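Local atomic coordinates of pumilio homology domain family member 4 (PDB entry 3BWT), a protein that binds mRNA through a single-stranded RNA-binding domain in which Pumilio repeats form a long arc of helices. Residues E238-K243 against N247-I252; E74-L79 against D110-I115. One frame throughout, in Å; residues are numbered along the deposited sequence.

Interaction 1: residues E238-K243 against N247-I252; sequences ELSIHK and NVIEKI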
ATOM      1  N   GLU A 238       7.591 -25.299   9.309  1.00 20.72           N
ATOM      2  CA  GLU A 238       7.640 -25.326   7.856  1.00 20.51           C
ATOM      3  C   GLU A 238       7.698 -23.909   7.279  1.00 23.13           C
ATOM      4  O   GLU A 238       8.491 -23.631   6.381  1.00 22.05           O
ATOM      5  CB  GLU A 238       6.436 -26.082   7.314  1.00 27.91           C
ATOM      6  CG  GLU A 238       6.412 -26.236   5.807  1.00 25.65           C
ATOM      7  CD  GLU A 238       4.995 -26.350   5.268  1.00 38.24           C
ATOM      8  OE1 GLU A 238       4.067 -26.623   6.067  1.00 36.92           O
ATOM      9  OE2 GLU A 238       4.809 -26.156   4.047  1.00 39.21           O
ATOM     10  N   LEU A 239       6.869 -23.016   7.816  1.00 22.70           N
ATOM     11  CA  LEU A 239       6.819 -21.635   7.371  1.00 19.27           C
ATOM     12  C   LEU A 239       7.974 -20.815   7.926  1.00 20.27           C
ATOM     13  O   LEU A 239       8.318 -19.764   7.382  1.00 20.14           O
ATOM     14  CB  LEU A 239       5.504 -20.995   7.800  1.00 18.59           C
ATOM     15  CG  LEU A 239       4.236 -21.678   7.292  1.00 27.43           C
ATOM     16  CD1 LEU A 239       3.008 -21.151   8.018  1.00 21.79           C
ATOM     17  CD2 LEU A 239       4.093 -21.501   5.786  1.00 24.98           C
ATOM     18  N   SER A 240       8.566 -21.283   9.019  1.00 19.53           N
ATOM     19  CA  SER A 240       9.680 -20.563   9.628  1.00 21.52           C
ATOM     20  C   SER A 240      10.942 -20.636   8.774  1.00 22.65           C
ATOM     21  O   SER A 240      11.857 -19.821   8.924  1.00 23.02           O
ATOM     22  CB  SER A 240       9.973 -21.086  11.035  1.00 22.41           C
ATOM     23  OG  SER A 240       9.084 -20.520  11.970  1.00 28.84           O
ATOM     24  N   ILE A 241      10.994 -21.615   7.878  1.00 23.21           N
ATOM     25  CA  ILE A 241      12.169 -21.796   7.028  1.00 24.69           C
ATOM     26  C   ILE A 241      11.840 -21.470   5.582  1.00 21.22           C
ATOM     27  O   ILE A 241      12.512 -21.923   4.656  1.00 22.73           O
ATOM     28  CB  ILE A 241      12.731 -23.225   7.140  1.00 23.29           C
ATOM     29  CG1 ILE A 241      11.773 -24.220   6.487  1.00 21.31           C
ATOM     30  CG2 ILE A 241      12.959 -23.573   8.612  1.00 22.90           C
ATOM     31  CD1 ILE A 241      12.222 -25.643   6.585  1.00 17.23           C
ATOM     32  N   HIS A 242      10.800 -20.664   5.409  1.00 23.94           N
ATOM     33  CA  HIS A 242      10.352 -20.227   4.097  1.00 19.39           C
ATOM     34  C   HIS A 242      10.669 -18.751   3.903  1.00 19.86           C
ATOM     35  O   HIS A 242      10.427 -17.935   4.792  1.00 19.00           O
ATOM     36  CB  HIS A 242       8.854 -20.467   3.964  1.00 19.06           C
ATOM     37  CG  HIS A 242       8.350 -20.330   2.565  1.00 27.83           C
ATOM     38  ND1 HIS A 242       7.988 -19.115   2.020  1.00 26.39           N
ATOM     39  CD2 HIS A 242       8.157 -21.253   1.593  1.00 20.56           C
ATOM     40  CE1 HIS A 242       7.594 -19.298   0.772  1.00 24.23           C
ATOM     41  NE2 HIS A 242       7.690 -20.586   0.488  1.00 25.29           N
ATOM     42  N   LYS A 243      11.226 -18.418   2.744  1.00 22.53           N
ATOM     43  CA  LYS A 243      11.602 -17.041   2.408  1.00 21.87           C
ATOM     44  C   LYS A 243      10.541 -16.006   2.801  1.00 22.16           C
ATOM     45  O   LYS A 243      10.853 -14.936   3.335  1.00 21.01           O
ATOM     46  CB  LYS A 243      11.855 -16.907   0.901  1.00 22.92           C
ATOM     47  CG  LYS A 243      13.067 -17.654   0.357  1.00 47.52           C
ATOM     48  CD  LYS A 243      13.236 -17.444  -1.143  1.00 51.98           C
ATOM     49  CE  LYS A 243      14.447 -18.212  -1.671  1.00 42.84           C
ATOM     50  NZ  LYS A 243      14.616 -18.022  -3.146  1.00 55.52           N
ATOM     51  N   ASN A 247       8.066 -14.383   7.230  1.00 21.73           N
ATOM     52  CA  ASN A 247       7.707 -12.994   7.511  1.00 20.00           C
ATOM     53  C   ASN A 247       6.467 -12.950   8.367  1.00 18.47           C
ATOM     54  O   ASN A 247       6.347 -12.133   9.264  1.00 19.61           O
ATOM     55  CB  ASN A 247       7.425 -12.234   6.221  1.00 19.20           C
ATOM     56  CG  ASN A 247       8.662 -12.012   5.389  1.00 20.99           C
ATOM     57  OD1 ASN A 247       8.558 -11.705   4.208  1.00 23.77           O
ATOM     58  ND2 ASN A 247       9.842 -12.165   5.997  1.00 26.33           N
ATOM     59  N   VAL A 248       5.538 -13.842   8.060  1.00 18.92           N
ATOM     60  CA  VAL A 248       4.300 -13.959   8.802  1.00 20.23           C
ATOM     61  C   VAL A 248       4.548 -14.562  10.185  1.00 20.52           C
ATOM     62  O   VAL A 248       4.044 -14.063  11.186  1.00 20.35           O
ATOM     63  CB  VAL A 248       3.260 -14.797   8.025  1.00 19.02           C
ATOM     64  CG1 VAL A 248       1.982 -14.930   8.831  1.00 18.76           C
ATOM     65  CG2 VAL A 248       2.965 -14.157   6.679  1.00 17.98           C
ATOM     66  N   ILE A 249       5.330 -15.630  10.252  1.00 21.55           N
ATOM     67  CA  ILE A 249       5.609 -16.234  11.548  1.00 21.74           C
ATOM     68  C   ILE A 249       6.187 -15.189  12.507  1.00 22.57           C
ATOM     69  O   ILE A 249       5.701 -15.042  13.632  1.00 23.83           O
ATOM     70  CB  ILE A 249       6.536 -17.453  11.435  1.00 19.85           C
ATOM     71  CG1 ILE A 249       5.877 -18.546  10.592  1.00 18.45           C
ATOM     72  CG2 ILE A 249       6.844 -17.992  12.806  1.00 19.77           C
ATOM     73  CD1 ILE A 249       4.754 -19.267  11.291  1.00 17.71           C
ATOM     74  N   GLU A 250       7.208 -14.463  12.050  1.00 20.86           N
ATOM     75  CA  GLU A 250       7.789 -13.342  12.797  1.00 20.18           C
ATOM     76  C   GLU A 250       6.768 -12.272  13.178  1.00 22.14           C
ATOM     77  O   GLU A 250       6.816 -11.704  14.272  1.00 22.16           O
ATOM     78  CB  GLU A 250       8.886 -12.669  11.974  1.00 23.12           C
ATOM     79  CG  GLU A 250      10.290 -13.177  12.245  1.00 31.48           C
ATOM     80  CD  GLU A 250      11.319 -12.066  12.155  1.00 36.16           C
ATOM     81  OE1 GLU A 250      10.916 -10.901  11.924  1.00 50.62           O
ATOM     82  OE2 GLU A 250      12.524 -12.351  12.319  1.00 32.35           O
ATOM     83  N   LYS A 251       5.859 -11.978  12.259  1.00 19.94           N
ATOM     84  CA  LYS A 251       4.838 -10.979  12.513  1.00 20.03           C
ATOM     85  C   LYS A 251       4.004 -11.395  13.722  1.00 20.28           C
ATOM     86  O   LYS A 251       3.727 -10.588  14.606  1.00 20.96           O
ATOM     87  CB  LYS A 251       3.944 -10.805  11.290  1.00 18.12           C
ATOM     88  CG  LYS A 251       2.848  -9.789  11.507  1.00 18.14           C
ATOM     89  CD  LYS A 251       3.443  -8.475  11.946  1.00 17.04           C
ATOM     90  CE  LYS A 251       2.373  -7.449  12.166  1.00 17.59           C
ATOM     91  NZ  LYS A 251       2.960  -6.083  12.266  1.00 18.26           N
ATOM     92  N   ILE A 252       3.612 -12.664  13.742  1.00 19.33           N
ATOM     93  CA  ILE A 252       2.876 -13.251  14.855  1.00 21.04           C
ATOM     94  C   ILE A 252       3.721 -13.303  16.137  1.00 25.30           C
ATOM     95  O   ILE A 252       3.237 -12.970  17.224  1.00 23.26           O
ATOM     96  CB  ILE A 252       2.381 -14.662  14.497  1.00 18.82           C
ATOM     97  CG1 ILE A 252       1.284 -14.588  13.440  1.00 17.25           C
ATOM     98  CG2 ILE A 252       1.868 -15.372  15.728  1.00 21.02           C
ATOM     99  CD1 ILE A 252       1.143 -15.853  12.614  1.00 17.94           C
TER

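Interaction 2: residues E74-L79 against D110-I115; sequences EQRIVL and DEEAQI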
ATOM      1  N   GLU A  74     -17.723  24.772 -10.930  1.00 22.96           N
ATOM      2  CA  GLU A  74     -18.280  24.644 -12.261  1.00 22.97           C
ATOM      3  C   GLU A  74     -17.174  24.232 -13.221  1.00 26.57           C
ATOM      4  O   GLU A  74     -17.331  23.297 -14.009  1.00 22.72           O
ATOM      5  CB  GLU A  74     -18.932  25.952 -12.721  1.00 24.37           C
ATOM      6  CG  GLU A  74     -20.275  26.258 -12.052  1.00 30.44           C
ATOM      7  CD  GLU A  74     -20.134  26.568 -10.567  1.00 39.45           C
ATOM      8  OE1 GLU A  74     -19.347  27.479 -10.219  1.00 32.57           O
ATOM      9  OE2 GLU A  74     -20.811  25.906  -9.745  1.00 45.07           O
ATOM     10  N   GLN A  75     -16.049  24.932 -13.149  1.00 27.17           N
ATOM     11  CA  GLN A  75     -14.947  24.673 -14.060  1.00 19.03           C
ATOM     12  C   GLN A  75     -14.352  23.298 -13.800  1.00 19.10           C
ATOM     13  O   GLN A  75     -14.089  22.536 -14.732  1.00 19.10           O
ATOM     14  CB  GLN A  75     -13.890  25.751 -13.914  1.00 18.09           C
ATOM     15  CG  GLN A  75     -14.290  27.078 -14.498  1.00 17.75           C
ATOM     16  CD  GLN A  75     -13.479  28.226 -13.938  1.00 18.04           C
ATOM     17  OE1 GLN A  75     -13.062  28.197 -12.777  1.00 19.37           O
ATOM     18  NE2 GLN A  75     -13.258  29.247 -14.755  1.00 16.75           N
ATOM     19  N   ARG A  76     -14.162  22.976 -12.527  1.00 18.55           N
ATOM     20  CA  ARG A  76     -13.613  21.689 -12.153  1.00 19.32           C
ATOM     21  C   ARG A  76     -14.440  20.553 -12.732  1.00 23.59           C
ATOM     22  O   ARG A  76     -13.891  19.552 -13.207  1.00 26.88           O
ATOM     23  CB  ARG A  76     -13.533  21.549 -10.637  1.00 23.45           C
ATOM     24  CG  ARG A  76     -12.709  20.352 -10.199  1.00 22.73           C
ATOM     25  CD  ARG A  76     -12.444  20.350  -8.701  1.00 29.42           C
ATOM     26  NE  ARG A  76     -13.684  20.208  -7.950  1.00 30.86           N
ATOM     27  CZ  ARG A  76     -14.235  21.177  -7.232  1.00 30.59           C
ATOM     28  NH1 ARG A  76     -13.638  22.359  -7.148  1.00 33.43           N
ATOM     29  NH2 ARG A  76     -15.377  20.957  -6.593  1.00 32.70           N
ATOM     30  N   ILE A  77     -15.759  20.704 -12.694  1.00 20.76           N
ATOM     31  CA  ILE A  77     -16.648  19.669 -13.211  1.00 21.70           C
ATOM     32  C   ILE A  77     -16.492  19.482 -14.716  1.00 23.32           C
ATOM     33  O   ILE A  77     -16.682  18.376 -15.236  1.00 27.04           O
ATOM     34  CB  ILE A  77     -18.117  19.950 -12.837  1.00 22.07           C
ATOM     35  CG1 ILE A  77     -18.248  19.967 -11.313  1.00 30.42           C
ATOM     36  CG2 ILE A  77     -19.027  18.883 -13.402  1.00 20.01           C
ATOM     37  CD1 ILE A  77     -19.525  20.557 -10.801  1.00 27.07           C
ATOM     38  N   VAL A  78     -16.129  20.555 -15.413  1.00 19.81           N
ATOM     39  CA  VAL A  78     -15.920  20.481 -16.849  1.00 22.22           C
ATOM     40  C   VAL A  78     -14.618  19.747 -17.145  1.00 23.73           C
ATOM     41  O   VAL A  78     -14.560  18.899 -18.039  1.00 24.54           O
ATOM     42  CB  VAL A  78     -15.898  21.879 -17.511  1.00 22.23           C
ATOM     43  CG1 VAL A  78     -15.478  21.774 -18.981  1.00 17.53           C
ATOM     44  CG2 VAL A  78     -17.251  22.554 -17.375  1.00 17.16           C
ATOM     45  N   LEU A  79     -13.571  20.078 -16.396  1.00 20.29           N
ATOM     46  CA  LEU A  79     -12.298  19.392 -16.553  1.00 19.44           C
ATOM     47  C   LEU A  79     -12.476  17.904 -16.284  1.00 23.05           C
ATOM     48  O   LEU A  79     -11.885  17.064 -16.975  1.00 25.66           O
ATOM     49  CB  LEU A  79     -11.232  19.980 -15.630  1.00 18.36           C
ATOM     50  CG  LEU A  79     -10.839  21.427 -15.935  1.00 20.07           C
ATOM     51  CD1 LEU A  79      -9.583  21.847 -15.175  1.00 18.64           C
ATOM     52  CD2 LEU A  79     -10.658  21.627 -17.430  1.00 18.50           C
ATOM     53  N   ASP A 110     -20.872  15.428  -5.253  1.00 39.74           N
ATOM     54  CA  ASP A 110     -21.092  13.995  -5.351  1.00 46.40           C
ATOM     55  C   ASP A 110     -21.316  13.604  -6.803  1.00 46.25           C
ATOM     56  O   ASP A 110     -21.143  12.448  -7.187  1.00 48.09           O
ATOM     57  CB  ASP A 110     -22.274  13.565  -4.485  1.00 47.46           C
ATOM     58  CG  ASP A 110     -21.950  13.615  -3.009  1.00 85.71           C
ATOM     59  OD1 ASP A 110     -20.751  13.747  -2.674  1.00 85.52           O
ATOM     60  OD2 ASP A 110     -22.892  13.499  -2.189  1.00 65.35           O
ATOM     61  N   GLU A 111     -21.707  14.581  -7.610  1.00 39.30           N
ATOM     62  CA  GLU A 111     -21.798  14.382  -9.047  1.00 45.17           C
ATOM     63  C   GLU A 111     -20.400  14.126  -9.604  1.00 43.39           C
ATOM     64  O   GLU A 111     -20.210  13.313 -10.513  1.00 38.43           O
ATOM     65  CB  GLU A 111     -22.420  15.616  -9.702  1.00 44.32           C
ATOM     66  CG  GLU A 111     -21.840  15.969 -11.062  1.00 33.98           C
ATOM     67  CD  GLU A 111     -22.476  17.215 -11.650  1.00 56.26           C
ATOM     68  OE1 GLU A 111     -22.793  18.146 -10.865  1.00 44.57           O
ATOM     69  OE2 GLU A 111     -22.662  17.255 -12.894  1.00 36.39           O
ATOM     70  N   GLU A 112     -19.429  14.842  -9.044  1.00 39.29           N
ATOM     71  CA  GLU A 112     -18.030  14.696  -9.405  1.00 34.16           C
ATOM     72  C   GLU A 112     -17.521  13.315  -9.043  1.00 33.37           C
ATOM     73  O   GLU A 112     -16.685  12.753  -9.752  1.00 27.70           O
ATOM     74  CB  GLU A 112     -17.189  15.729  -8.660  1.00 35.16           C
ATOM     75  CG  GLU A 112     -17.046  17.059  -9.360  1.00 33.04           C
ATOM     76  CD  GLU A 112     -16.378  18.093  -8.473  1.00 36.94           C
ATOM     77  OE1 GLU A 112     -16.944  18.443  -7.413  1.00 28.76           O
ATOM     78  OE2 GLU A 112     -15.284  18.559  -8.843  1.00 42.03           O
ATOM     79  N   ALA A 113     -18.003  12.784  -7.922  1.00 31.65           N
ATOM     80  CA  ALA A 113     -17.554  11.481  -7.445  1.00 26.44           C
ATOM     81  C   ALA A 113     -18.175  10.382  -8.276  1.00 30.73           C
ATOM     82  O   ALA A 113     -17.532   9.373  -8.571  1.00 35.02           O
ATOM     83  CB  ALA A 113     -17.893  11.291  -5.984  1.00 26.54           C
ATOM     84  N   GLN A 114     -19.430  10.576  -8.660  1.00 30.71           N
ATOM     85  CA  GLN A 114     -20.099   9.593  -9.495  1.00 31.07           C
ATOM     86  C   GLN A 114     -19.447   9.501 -10.865  1.00 26.55           C
ATOM     87  O   GLN A 114     -19.277   8.409 -11.397  1.00 32.52           O
ATOM     88  CB  GLN A 114     -21.595   9.883  -9.607  1.00 34.97           C
ATOM     89  CG  GLN A 114     -22.385   9.314  -8.447  1.00 39.49           C
ATOM     90  CD  GLN A 114     -21.878   7.940  -8.036  1.00 55.55           C
ATOM     91  OE1 GLN A 114     -21.533   7.721  -6.872  1.00 57.00           O
ATOM     92  NE2 GLN A 114     -21.817   7.012  -8.994  1.00 38.91           N
ATOM     93  N   ILE A 115     -19.064  10.642 -11.426  1.00 22.17           N
ATOM     94  CA  ILE A 115     -18.331  10.654 -12.690  1.00 25.16           C
ATOM     95  C   ILE A 115     -16.990   9.919 -12.580  1.00 24.43           C
ATOM     96  O   ILE A 115     -16.564   9.236 -13.515  1.00 20.49           O
ATOM     97  CB  ILE A 115     -18.106  12.093 -13.214  1.00 24.84           C
ATOM     98  CG1 ILE A 115     -19.424  12.695 -13.711  1.00 23.96           C
ATOM     99  CG2 ILE A 115     -17.063  12.111 -14.324  1.00 23.06           C
ATOM    100  CD1 ILE A 115     -19.327  14.161 -14.103  1.00 23.77           C
TER

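Interaction 1: residues E238-K243 against N247-I252
Ile249 sends CG1 to the side of its backbone N, opposite the carbonyl carbon (chi1 -62°), and a second turn (chi2 -73°) folds CD1 back over Leu239. Leu239 has the matching first torsion, with CG beside its own backbone N, and presents CB to the isoleucine. The two side chains cross at about a right angle: Leu239 CB lies 3.7 Å from Ile249 CG1 and 4.0 Å from Ile249 CD1, and Leu239 CD1 is the looser neighbour of that methyl. The other branch of the isoleucine goes to Ser240, whose OG stands 3.5 Å from Ile249 CG2. This is a van der Waals contact; the hydroxyl has its polar partner in the carbonyl of Ala236, one turn back along its own helix, so a buried polar atom is satisfied beside an apolar one. No hydrogen bond joins the two segments. With an alanine here both branches of Ile249 are gone, and Leu239 CB and Ser240 OG would probably be left facing a gap between the two helices. Val287 of helix 284-298 and Met262 of helix 256-279 also touch Ile249, which is therefore enclosed on more than the Leu239 side. Between the segments the chain turns sharply: His242 ND1 accepts from the backbone N of Phe244 and of Gly245, capping the start of helix 245-253. The backbone carbonyl of Lys243 comes near the side chain of Asn247 here, while the lysine side chain points away. Leu239 and Ile249 thus pack two successive helices of one Pumilio repeat, the seventh. In helix 245-253, Ser246, Asn247 and Glu250 fit the SNxxE pattern by which PUF repeats recognise a base, so these three probably face RNA while Ile249 points into the core, an arrangement characteristic of the Pumilio repeat.

Interaction 2: residues E74-L79 against D110-I115
Arg76 and Glu112 form a two-pronged salt bridge between helices 73-83 and 110-120. Arg76 NH2 donates to Glu112 OE1 over 3.1 Å, with an N-H...O angle of 161°; the oxygen lies in the guanidinium plane and receives the proton on its syn lone pair. Arg76 NE donates to the second oxygen, Glu112 OE2, along a more bent path, and its modelled length of 2.5 Å is doubtful. The guanidinium and carboxylate planes are 30° apart, so the two groups meet with a moderate twist. Beside the ion pair, Ile77 CG1 packs against the methylene Glu112 CG at 3.7 Å, the two side chains crossing almost perpendicularly. Glu111 reaches the same isoleucine more loosely, its OE2 4.0 Å from Ile77 CG2. Arg76 starts with CG anti to the backbone N and bends at chi3 (64°), which carries the guanidinium across to the acid. In the second shell, Thr73 OG1 bonds to Arg76 NH2, while Glu112 OE1 also meets Thr109 OG1 and the backbone N of Lys108. The carboxylate is thereby tied to the chain just before its own helix, and both halves of the ion pair have their rotation restricted. The two segments run nearly parallel, their axes 10.5 Å apart. They belong to the second and third Pumilio repeats; Phe44 of helix 37-47 touches Gln75, Val78 and Leu79, and Asn148 of helix 146-158 touches Ala113 and Gln114, so the pair stands in a row of neighbouring helices.

In the fold
Both interactions lie in the same Pumilio homology domain, an all-helical arc without strands, but on opposite sides of the chain's centre. Their centres are about 47 Å apart and their nearest atoms about 33 Å, so they do not touch. Interaction 2 comes first along the chain and is complete before interaction 1 begins. They serve different levels of the architecture: interaction 2 joins helices 73-83 and 110-120 across a boundary between consecutive repeats, whereas interaction 1 packs helices 236-240 and 245-253 within a single repeat. Cohesion inside each repeat and stacking of repeat on repeat together give the extended solenoid on which PUF proteins bind single-stranded RNA.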